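Local coordinates for protein phage integrase/site-specific recombinase (Haloarcula marismortui, PDB 3NRW) that probably binds DNA through this helical N-terminal core-binding domain, as part of a site-specific recombinase of the tyrosine recombinase family that serves DNA integration, at residues 27-30 and 31-34; 46-50 and 51-55; 83-86 and 87-90. All coordinates share one frame; numbering follows the deposited sequence.

Contact 1: residues 27-30 and 31-34; sequences ASIK and SFRY
Lys30 and Tyr34 run alongside one another in the same direction, one turn apart on helix 26-45 of the all-helical core-binding domain. Four i to i+4 backbone bonds hold the two turns together, from Ser31 N to Ala27 O, Phe32 N to Ser28 O, Arg33 N to Ile29 O and Tyr34 N to Lys30 O, the last at 2.8 Å. Tyr34 can be followed outward. Its CB packs against Lys30 O; Tyr34 CG and CD1 both come within 3.1 Å of Lys30 O, because CG stands beside the backbone N (chi1 -56°) and carries the ring back over the preceding turn. Lys30 O therefore lies above one ring face, nearer the rim than the centre, while it also accepts the Tyr34 N-H. Farther out CE1 still lies nearer the oxygen; at CZ the oxygen and Lys30 CB are about equally near, and the hydroxyl ends beside the lysine methylenes. The straight lysine chain passes the phenol oxygen. Phe32 repeats the pattern on the face turned to helix 9-20, where Leu17 and Arg20 touch it: Ser28 O lies over one ring face, and Ser28 CB touches CZ. Ile29 CD1 meets Phe32 CD1 at 4.3 Å, adding an apolar contact beside that helix. At the outer end of the tyrosine, Tyr34 OH lies 3.5 Å from Lys30 CD.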
ATOM      1  N   ALA A  27      -3.319  -9.986 -14.924  1.00 22.50           N
ATOM      2  CA  ALA A  27      -1.917 -10.000 -14.525  1.00 24.13           C
ATOM      3  C   ALA A  27      -1.563  -8.782 -13.682  1.00 23.20           C
ATOM      4  O   ALA A  27      -0.764  -8.880 -12.753  1.00 21.21           O
ATOM      5  CB  ALA A  27      -1.018 -10.067 -15.753  1.00 19.66           C
ATOM      6  N   SER A  28      -2.150  -7.633 -14.002  1.00 22.41           N
ATOM      7  CA  SER A  28      -1.869  -6.423 -13.238  1.00 20.23           C
ATOM      8  C   SER A  28      -2.417  -6.571 -11.821  1.00 21.10           C
ATOM      9  O   SER A  28      -1.764  -6.185 -10.850  1.00 19.16           O
ATOM     10  CB  SER A  28      -2.489  -5.202 -13.918  1.00 22.45           C
ATOM     11  OG  SER A  28      -1.839  -4.932 -15.150  1.00 24.65           O
ATOM     12  N   ILE A  29      -3.615  -7.136 -11.709  1.00 20.65           N
ATOM     13  CA  ILE A  29      -4.239  -7.347 -10.407  1.00 22.04           C
ATOM     14  C   ILE A  29      -3.353  -8.263  -9.572  1.00 19.44           C
ATOM     15  O   ILE A  29      -3.131  -8.009  -8.389  1.00 20.19           O
ATOM     16  CB  ILE A  29      -5.637  -8.000 -10.539  1.00 21.71           C
ATOM     17  CG1 ILE A  29      -6.582  -7.080 -11.321  1.00 24.43           C
ATOM     18  CG2 ILE A  29      -6.196  -8.317  -9.158  1.00 23.78           C
ATOM     19  CD1 ILE A  29      -6.768  -5.697 -10.726  1.00 23.93           C
ATOM     20  N   LYS A  30      -2.851  -9.333 -10.182  1.00 18.82           N
ATOM     21  CA  LYS A  30      -1.980 -10.245  -9.454  1.00 16.83           C
ATOM     22  C   LYS A  30      -0.729  -9.508  -8.997  1.00 15.37           C
ATOM     23  O   LYS A  30      -0.287  -9.678  -7.861  1.00 16.92           O
ATOM     24  CB  LYS A  30      -1.600 -11.452 -10.322  1.00 16.23           C
ATOM     25  CG  LYS A  30      -2.717 -12.486 -10.441  1.00 18.15           C
ATOM     26  CD  LYS A  30      -2.299 -13.679 -11.280  1.00 22.61           C
ATOM     27  CE  LYS A  30      -3.397 -14.730 -11.317  1.00 27.21           C
ATOM     28  NZ  LYS A  30      -3.046 -15.878 -12.201  1.00 27.43           N
ATOM     29  N   SER A  31      -0.161  -8.685  -9.873  1.00 16.02           N
ATOM     30  CA  SER A  31       1.042  -7.933  -9.517  1.00 17.56           C
ATOM     31  C   SER A  31       0.758  -7.010  -8.333  1.00 16.06           C
ATOM     32  O   SER A  31       1.557  -6.927  -7.393  1.00 14.43           O
ATOM     33  CB  SER A  31       1.540  -7.120 -10.714  1.00 21.91           C
ATOM     34  OG  SER A  31       2.050  -7.994 -11.721  1.00 22.54           O
ATOM     35  N   PHE A  32      -0.378  -6.321  -8.381  1.00 15.11           N
ATOM     36  CA  PHE A  32      -0.778  -5.428  -7.294  1.00 17.44           C
ATOM     37  C   PHE A  32      -0.908  -6.264  -6.024  1.00 16.59           C
ATOM     38  O   PHE A  32      -0.458  -5.859  -4.950  1.00 16.27           O
ATOM     39  CB  PHE A  32      -2.131  -4.771  -7.603  1.00 17.75           C
ATOM     40  CG  PHE A  32      -2.121  -3.882  -8.818  1.00 13.85           C
ATOM     41  CD1 PHE A  32      -3.316  -3.514  -9.426  1.00 22.62           C
ATOM     42  CD2 PHE A  32      -0.929  -3.405  -9.350  1.00 17.35           C
ATOM     43  CE1 PHE A  32      -3.327  -2.679 -10.545  1.00 20.21           C
ATOM     44  CE2 PHE A  32      -0.925  -2.568 -10.470  1.00 21.77           C
ATOM     45  CZ  PHE A  32      -2.126  -2.209 -11.068  1.00 20.29           C
ATOM     46  N   ARG A  33      -1.529  -7.433  -6.153  1.00 14.83           N
ATOM     47  CA  ARG A  33      -1.713  -8.318  -5.013  1.00 16.12           C
ATOM     48  C   ARG A  33      -0.371  -8.730  -4.420  1.00 18.12           C
ATOM     49  O   ARG A  33      -0.166  -8.625  -3.210  1.00 14.84           O
ATOM     50  CB  ARG A  33      -2.498  -9.571  -5.411  1.00 16.83           C
ATOM     51  CG  ARG A  33      -2.653 -10.581  -4.275  1.00 20.00           C
ATOM     52  CD  ARG A  33      -3.444 -11.812  -4.696  1.00 20.23           C
ATOM     53  NE  ARG A  33      -4.877 -11.551  -4.775  1.00 26.87           N
ATOM     54  CZ  ARG A  33      -5.656 -11.332  -3.720  1.00 29.95           C
ATOM     55  NH1 ARG A  33      -6.949 -11.101  -3.887  1.00 35.34           N
ATOM     56  NH2 ARG A  33      -5.145 -11.352  -2.495  1.00 41.42           N
ATOM     57  N   TYR A  34       0.545  -9.192  -5.262  1.00 13.54           N
ATOM     58  CA  TYR A  34       1.853  -9.627  -4.771  1.00 16.04           C
ATOM     59  C   TYR A  34       2.604  -8.487  -4.088  1.00 17.40           C
ATOM     60  O   TYR A  34       3.203  -8.677  -3.026  1.00 18.81           O
ATOM     61  CB  TYR A  34       2.695 -10.185  -5.922  1.00 19.44           C
ATOM     62  CG  TYR A  34       2.018 -11.306  -6.672  1.00 23.84           C
ATOM     63  CD1 TYR A  34       2.253 -11.498  -8.033  1.00 21.72           C
ATOM     64  CD2 TYR A  34       1.112 -12.154  -6.030  1.00 25.84           C
ATOM     65  CE1 TYR A  34       1.599 -12.502  -8.737  1.00 26.96           C
ATOM     66  CE2 TYR A  34       0.454 -13.159  -6.726  1.00 31.09           C
ATOM     67  CZ  TYR A  34       0.698 -13.326  -8.079  1.00 32.75           C
ATOM     68  OH  TYR A  34       0.026 -14.305  -8.777  1.00 36.11           O
TER

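Contact 2: residues 46-50 and 51-55; sequences RDITA and MRELT
Glu53 reaches back along the chain, and its carboxylate meets Thr49 with both oxygens. OE2 accepts a weak bond from Thr49 N, and this Glu53 OE2 to Thr49 N distance is 3.2 Å, bent to 131° at the hydrogen; OE1 takes an equally weak one from Thr49 OG1. The threonine hydroxyl stands between its own backbone N and carbonyl carbon (chi1 60°), which turns it to the carboxylate. Two weak bonds from Thr49 thus hold the acid, and a water near Asp47 O may add a third weak one to OE2. The backbone bond is firmer: Glu53 N donates to Ala50 O at 3.0 Å, approaching from above the carbonyl plane. Beneath the carboxylate, Ala50 N is buried and has no partner.

Among apolar groups, Ile48 CD1 touches Leu54 CD2 at 3.9 Å, with the side chains set roughly perpendicular. Ile48 also packs on Trp42 and Ala43, and Leu54 on Phe39, all of helix 26-45. Arg52 turns outward to the carbonyl oxygens of Pro5 and Asp94.

The whole is a helix-to-helix connection: a Schellman motif with Asp47 at C-prime ends helix 26-45, a 3-10 turn follows at 51-53, and Thr55 N-caps helix 56-67.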
ATOM      1  N   ARG A  46       3.151  -5.320  12.708  1.00 17.90           N
ATOM      2  CA  ARG A  46       3.495  -4.103  13.429  1.00 22.27           C
ATOM      3  C   ARG A  46       2.275  -3.538  14.150  1.00 20.90           C
ATOM      4  O   ARG A  46       2.281  -2.386  14.582  1.00 24.93           O
ATOM      5  CB  ARG A  46       4.042  -3.047  12.464  1.00 24.55           C
ATOM      6  CG  ARG A  46       5.327  -3.435  11.752  1.00 34.94           C
ATOM      7  CD  ARG A  46       6.430  -3.753  12.744  1.00 39.09           C
ATOM      8  NE  ARG A  46       7.678  -3.070  12.411  1.00 41.84           N
ATOM      9  CZ  ARG A  46       7.849  -1.754  12.482  1.00 51.66           C
ATOM     10  NH1 ARG A  46       6.852  -0.974  12.875  1.00 53.25           N
ATOM     11  NH2 ARG A  46       9.018  -1.212  12.161  1.00 40.59           N
ATOM     12  N   ASP A  47       1.228  -4.352  14.258  1.00 20.27           N
ATOM     13  CA  ASP A  47      -0.011  -3.979  14.935  1.00 21.46           C
ATOM     14  C   ASP A  47      -0.739  -2.760  14.364  1.00 25.63           C
ATOM     15  O   ASP A  47      -1.339  -1.984  15.106  1.00 25.35           O
ATOM     16  CB  ASP A  47       0.239  -3.757  16.433  1.00 27.46           C
ATOM     17  CG  ASP A  47       0.898  -4.952  17.103  1.00 29.71           C
ATOM     18  OD1 ASP A  47       0.447  -6.095  16.876  1.00 24.52           O
ATOM     19  OD2 ASP A  47       1.865  -4.743  17.866  1.00 34.76           O
ATOM     20  N   ILE A  48      -0.678  -2.577  13.050  1.00 18.00           N
ATOM     21  CA  ILE A  48      -1.390  -1.473  12.406  1.00 18.21           C
ATOM     22  C   ILE A  48      -2.771  -2.028  12.053  1.00 19.28           C
ATOM     23  O   ILE A  48      -2.918  -2.750  11.070  1.00 19.63           O
ATOM     24  CB  ILE A  48      -0.657  -1.021  11.128  1.00 12.85           C
ATOM     25  CG1 ILE A  48       0.686  -0.387  11.518  1.00 17.89           C
ATOM     26  CG2 ILE A  48      -1.526  -0.041  10.324  1.00 16.13           C
ATOM     27  CD1 ILE A  48       1.610  -0.089  10.354  1.00 25.98           C
ATOM     28  N   THR A  49      -3.781  -1.682  12.849  1.00 16.75           N
ATOM     29  CA  THR A  49      -5.135  -2.199  12.643  1.00 19.21           C
ATOM     30  C   THR A  49      -6.052  -1.379  11.747  1.00 18.07           C
ATOM     31  O   THR A  49      -7.114  -1.857  11.356  1.00 17.20           O
ATOM     32  CB  THR A  49      -5.855  -2.402  13.990  1.00 26.05           C
ATOM     33  OG1 THR A  49      -5.938  -1.147  14.674  1.00 28.32           O
ATOM     34  CG2 THR A  49      -5.092  -3.399  14.856  1.00 28.20           C
ATOM     35  N   ALA A  50      -5.656  -0.148  11.437  1.00 16.06           N
ATOM     36  CA  ALA A  50      -6.452   0.724  10.581  1.00 16.30           C
ATOM     37  C   ALA A  50      -5.484   1.502   9.704  1.00 16.81           C
ATOM     38  O   ALA A  50      -4.473   2.007  10.189  1.00 16.68           O
ATOM     39  CB  ALA A  50      -7.291   1.685  11.427  1.00 16.75           C
HETATM   40  N   MSE A  51      -5.788   1.609   8.417  1.00 15.81           N
HETATM   41  CA  MSE A  51      -4.898   2.317   7.518  1.00 16.39           C
HETATM   42  C   MSE A  51      -4.705   3.785   7.886  1.00 16.50           C
HETATM   43  O   MSE A  51      -3.656   4.363   7.601  1.00 13.88           O
HETATM   44  CB  MSE A  51      -5.398   2.192   6.074  1.00 13.86           C
HETATM   45  CG  MSE A  51      -5.286   0.786   5.499  1.00 14.57           C
HETATM   46 SE   MSE A  51      -3.441   0.127   5.367  1.00 21.34          SE
HETATM   47  CE  MSE A  51      -2.914   1.045   3.726  1.00 17.11           C
ATOM     48  N   ARG A  52      -5.701   4.388   8.526  1.00 15.91           N
ATOM     49  CA  ARG A  52      -5.589   5.790   8.911  1.00 18.81           C
ATOM     50  C   ARG A  52      -4.441   6.012   9.902  1.00 17.01           C
ATOM     51  O   ARG A  52      -3.956   7.134  10.062  1.00 19.43           O
ATOM     52  CB  ARG A  52      -6.908   6.278   9.520  1.00 19.34           C
ATOM     53  CG  ARG A  52      -7.002   7.788   9.672  1.00 32.47           C
ATOM     54  CD  ARG A  52      -8.299   8.181  10.354  1.00 34.53           C
ATOM     55  NE  ARG A  52      -9.479   7.742   9.611  1.00 32.75           N
ATOM     56  CZ  ARG A  52      -9.875   8.256   8.449  1.00 24.49           C
ATOM     57  NH1 ARG A  52      -9.188   9.234   7.878  1.00 30.66           N
ATOM     58  NH2 ARG A  52     -10.978   7.806   7.869  1.00 28.58           N
ATOM     59  N   GLU A  53      -4.005   4.938  10.556  1.00 16.68           N
ATOM     60  CA  GLU A  53      -2.916   5.005  11.530  1.00 18.57           C
ATOM     61  C   GLU A  53      -1.562   5.264  10.877  1.00 21.37           C
ATOM     62  O   GLU A  53      -0.606   5.648  11.549  1.00 20.36           O
ATOM     63  CB  GLU A  53      -2.854   3.706  12.341  1.00 24.87           C
ATOM     64  CG  GLU A  53      -4.072   3.481  13.229  1.00 35.21           C
ATOM     65  CD  GLU A  53      -4.059   2.133  13.931  1.00 39.17           C
ATOM     66  OE1 GLU A  53      -4.949   1.894  14.776  1.00 51.17           O
ATOM     67  OE2 GLU A  53      -3.169   1.310  13.635  1.00 30.06           O
ATOM     68  N   LEU A  54      -1.478   5.048   9.569  1.00 17.40           N
ATOM     69  CA  LEU A  54      -0.231   5.270   8.847  1.00 19.13           C
ATOM     70  C   LEU A  54       0.225   6.725   8.905  1.00 21.83           C
ATOM     71  O   LEU A  54      -0.594   7.642   8.970  1.00 22.60           O
ATOM     72  CB  LEU A  54      -0.385   4.845   7.389  1.00 17.49           C
ATOM     73  CG  LEU A  54      -0.491   3.339   7.169  1.00 18.72           C
ATOM     74  CD1 LEU A  54      -0.743   3.069   5.698  1.00 19.73           C
ATOM     75  CD2 LEU A  54       0.796   2.653   7.632  1.00 17.65           C
ATOM     76  N   THR A  55       1.542   6.914   8.880  1.00 19.76           N
ATOM     77  CA  THR A  55       2.172   8.234   8.925  1.00 16.76           C
ATOM     78  C   THR A  55       3.418   8.211   8.050  1.00 18.79           C
ATOM     79  O   THR A  55       3.824   7.154   7.568  1.00 17.71           O
ATOM     80  CB  THR A  55       2.651   8.592  10.345  1.00 18.86           C
ATOM     81  OG1 THR A  55       3.639   7.641  10.761  1.00 16.91           O
ATOM     82  CG2 THR A  55       1.494   8.583  11.327  1.00 19.87           C
TER
HETATM   83  O   HOH W   1      -3.171  -0.274  16.546  1.00 49.94           O

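Contact 3: residues 83-86 and 87-90; sequences LKNW and LEYL
Leu83 through Leu90 form two successive turns of helix 73-92, joined by i to i+4 bonds from Leu87 N to Leu83 O, Glu88 N to Lys84 O, Tyr89 N to Asn85 O and Leu90 N to Trp86 O, the last 3.0 Å long.

Leu90 CD1 sits over the Trp86 indole in a CH-pi contact, 4.1 Å from the centroid of the five-membered ring and offset toward its rim. With CG opposite the backbone N (chi1 180°) the indole extends away from the helix axis, and Leu90 leans back over it. Trp86 NE1 is 3.9 Å from Leu90 CD1, but its N-H bonds to Ala12 O. Leu87 CG rests on Leu83 O at 3.4 Å. On the outer face Lys84 NZ and Glu88 OE2 stay 4.6 Å apart, beyond a salt bridge; a water bonds to OE2 and only weakly to NZ, bridging the charges. Glu88 CG presses close to Lys84 O.

The apolar face turns to three helices: Trp86 meets Tyr16 of helix 9-20 and Phe39 of helix 26-45, and Leu87 touches Leu59 of helix 56-67. At its side, Tyr89 stacks on His19 of helix 9-20.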
ATOM      1  N   LEU A  83       2.022   1.063  -3.908  1.00 17.99           N
ATOM      2  CA  LEU A  83       1.666   1.471  -2.551  1.00 13.26           C
ATOM      3  C   LEU A  83       1.101   2.887  -2.631  1.00 18.32           C
ATOM      4  O   LEU A  83       0.079   3.207  -2.019  1.00 16.05           O
ATOM      5  CB  LEU A  83       2.901   1.452  -1.633  1.00 20.04           C
ATOM      6  CG  LEU A  83       2.703   1.989  -0.209  1.00 17.81           C
ATOM      7  CD1 LEU A  83       1.590   1.219   0.478  1.00 24.48           C
ATOM      8  CD2 LEU A  83       4.000   1.880   0.593  1.00 15.18           C
ATOM      9  N   LYS A  84       1.775   3.733  -3.402  1.00 18.63           N
ATOM     10  CA  LYS A  84       1.353   5.118  -3.578  1.00 17.63           C
ATOM     11  C   LYS A  84      -0.050   5.210  -4.190  1.00 18.13           C
ATOM     12  O   LYS A  84      -0.903   5.948  -3.696  1.00 17.24           O
ATOM     13  CB  LYS A  84       2.349   5.859  -4.476  1.00 22.39           C
ATOM     14  CG  LYS A  84       1.904   7.262  -4.865  1.00 33.07           C
ATOM     15  CD  LYS A  84       2.058   8.230  -3.712  1.00 39.30           C
ATOM     16  CE  LYS A  84       3.340   9.036  -3.839  1.00 37.35           C
ATOM     17  NZ  LYS A  84       3.256  10.026  -4.952  1.00 40.79           N
ATOM     18  N   ASN A  85      -0.284   4.468  -5.268  1.00 17.68           N
ATOM     19  CA  ASN A  85      -1.587   4.495  -5.925  1.00 18.54           C
ATOM     20  C   ASN A  85      -2.674   3.970  -5.001  1.00 18.85           C
ATOM     21  O   ASN A  85      -3.822   4.428  -5.035  1.00 18.59           O
ATOM     22  CB  ASN A  85      -1.561   3.668  -7.207  1.00 17.89           C
ATOM     23  CG  ASN A  85      -0.558   4.190  -8.203  1.00 21.71           C
ATOM     24  OD1 ASN A  85      -0.213   5.370  -8.183  1.00 29.55           O
ATOM     25  ND2 ASN A  85      -0.091   3.323  -9.088  1.00 26.02           N
ATOM     26  N   TRP A  86      -2.309   2.998  -4.177  1.00 17.21           N
ATOM     27  CA  TRP A  86      -3.253   2.420  -3.237  1.00 15.15           C
ATOM     28  C   TRP A  86      -3.695   3.483  -2.239  1.00 13.38           C
ATOM     29  O   TRP A  86      -4.892   3.663  -2.014  1.00 14.26           O
ATOM     30  CB  TRP A  86      -2.596   1.242  -2.526  1.00 11.36           C
ATOM     31  CG  TRP A  86      -3.429   0.542  -1.516  1.00 14.91           C
ATOM     32  CD1 TRP A  86      -4.779   0.346  -1.539  1.00 16.57           C
ATOM     33  CD2 TRP A  86      -2.938  -0.168  -0.377  1.00 13.97           C
ATOM     34  NE1 TRP A  86      -5.162  -0.459  -0.477  1.00 17.64           N
ATOM     35  CE2 TRP A  86      -4.047  -0.788   0.244  1.00 16.30           C
ATOM     36  CE3 TRP A  86      -1.662  -0.347   0.172  1.00 16.38           C
ATOM     37  CZ2 TRP A  86      -3.912  -1.575   1.392  1.00  9.65           C
ATOM     38  CZ3 TRP A  86      -1.531  -1.132   1.320  1.00 16.19           C
ATOM     39  CH2 TRP A  86      -2.650  -1.736   1.912  1.00 14.33           C
ATOM     40  N   LEU A  87      -2.737   4.197  -1.655  1.00 14.47           N
ATOM     41  CA  LEU A  87      -3.070   5.235  -0.692  1.00 14.29           C
ATOM     42  C   LEU A  87      -3.879   6.369  -1.322  1.00 16.23           C
ATOM     43  O   LEU A  87      -4.709   6.981  -0.650  1.00 17.22           O
ATOM     44  CB  LEU A  87      -1.804   5.782  -0.030  1.00 19.70           C
ATOM     45  CG  LEU A  87      -1.027   4.749   0.800  1.00 17.04           C
ATOM     46  CD1 LEU A  87       0.135   5.431   1.496  1.00 20.68           C
ATOM     47  CD2 LEU A  87      -1.951   4.094   1.829  1.00 20.44           C
ATOM     48  N   GLU A  88      -3.645   6.653  -2.601  1.00 18.25           N
ATOM     49  CA  GLU A  88      -4.405   7.707  -3.279  1.00 19.33           C
ATOM     50  C   GLU A  88      -5.870   7.286  -3.328  1.00 15.78           C
ATOM     51  O   GLU A  88      -6.764   8.102  -3.114  1.00 19.03           O
ATOM     52  CB  GLU A  88      -3.880   7.935  -4.703  1.00 18.33           C
ATOM     53  CG  GLU A  88      -2.423   8.366  -4.740  1.00 23.74           C
ATOM     54  CD  GLU A  88      -1.962   8.804  -6.120  1.00 28.65           C
ATOM     55  OE1 GLU A  88      -2.391   8.192  -7.119  1.00 28.44           O
ATOM     56  OE2 GLU A  88      -1.148   9.748  -6.199  1.00 28.04           O
ATOM     57  N   TYR A  89      -6.108   6.009  -3.611  1.00 15.35           N
ATOM     58  CA  TYR A  89      -7.465   5.478  -3.662  1.00 16.02           C
ATOM     59  C   TYR A  89      -8.106   5.609  -2.287  1.00 18.28           C
ATOM     60  O   TYR A  89      -9.230   6.097  -2.158  1.00 17.39           O
ATOM     61  CB  TYR A  89      -7.454   4.004  -4.088  1.00 15.99           C
ATOM     62  CG  TYR A  89      -8.767   3.284  -3.871  1.00 12.37           C
ATOM     63  CD1 TYR A  89      -9.935   3.711  -4.503  1.00 17.91           C
ATOM     64  CD2 TYR A  89      -8.845   2.175  -3.024  1.00 18.22           C
ATOM     65  CE1 TYR A  89     -11.145   3.056  -4.298  1.00 21.92           C
ATOM     66  CE2 TYR A  89     -10.050   1.515  -2.813  1.00 22.21           C
ATOM     67  CZ  TYR A  89     -11.200   1.961  -3.454  1.00 21.90           C
ATOM     68  OH  TYR A  89     -12.404   1.323  -3.249  1.00 22.07           O
ATOM     69  N   LEU A  90      -7.389   5.170  -1.257  1.00 13.50           N
ATOM     70  CA  LEU A  90      -7.913   5.240   0.101  1.00 13.85           C
ATOM     71  C   LEU A  90      -8.164   6.675   0.555  1.00 17.23           C
ATOM     72  O   LEU A  90      -9.102   6.932   1.308  1.00 18.53           O
ATOM     73  CB  LEU A  90      -6.963   4.543   1.079  1.00 13.24           C
ATOM     74  CG  LEU A  90      -6.771   3.036   0.878  1.00 16.51           C
ATOM     75  CD1 LEU A  90      -5.817   2.525   1.943  1.00 13.42           C
ATOM     76  CD2 LEU A  90      -8.113   2.299   0.963  1.00 13.67           C
TER
HETATM   77  O   HOH W   2       0.345  11.442  -4.076  1.00 47.96           O

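From the N terminus the chain passes helix 9-20 and then meets contact 1, early in helix 26-45. Contact 2 is the connection between the end of that helix and the start of helix 56-67; contact 3 comes last, in helix 73-92. Each is local, so none closes a long loop, and the three run in series without nesting or crossing. Contacts 1 and 2 lie on opposite sides of the chain's centre, their centres about 22 Å apart. Contacts 2 and 3 touch: the CE methyl of Met51, a selenomethionine, reaches Trp86 CH2 at 3.3 Å and also packs on Leu87 and Leu90, joining the interhelical loop to helix 73-92. Contact 1 touches neither.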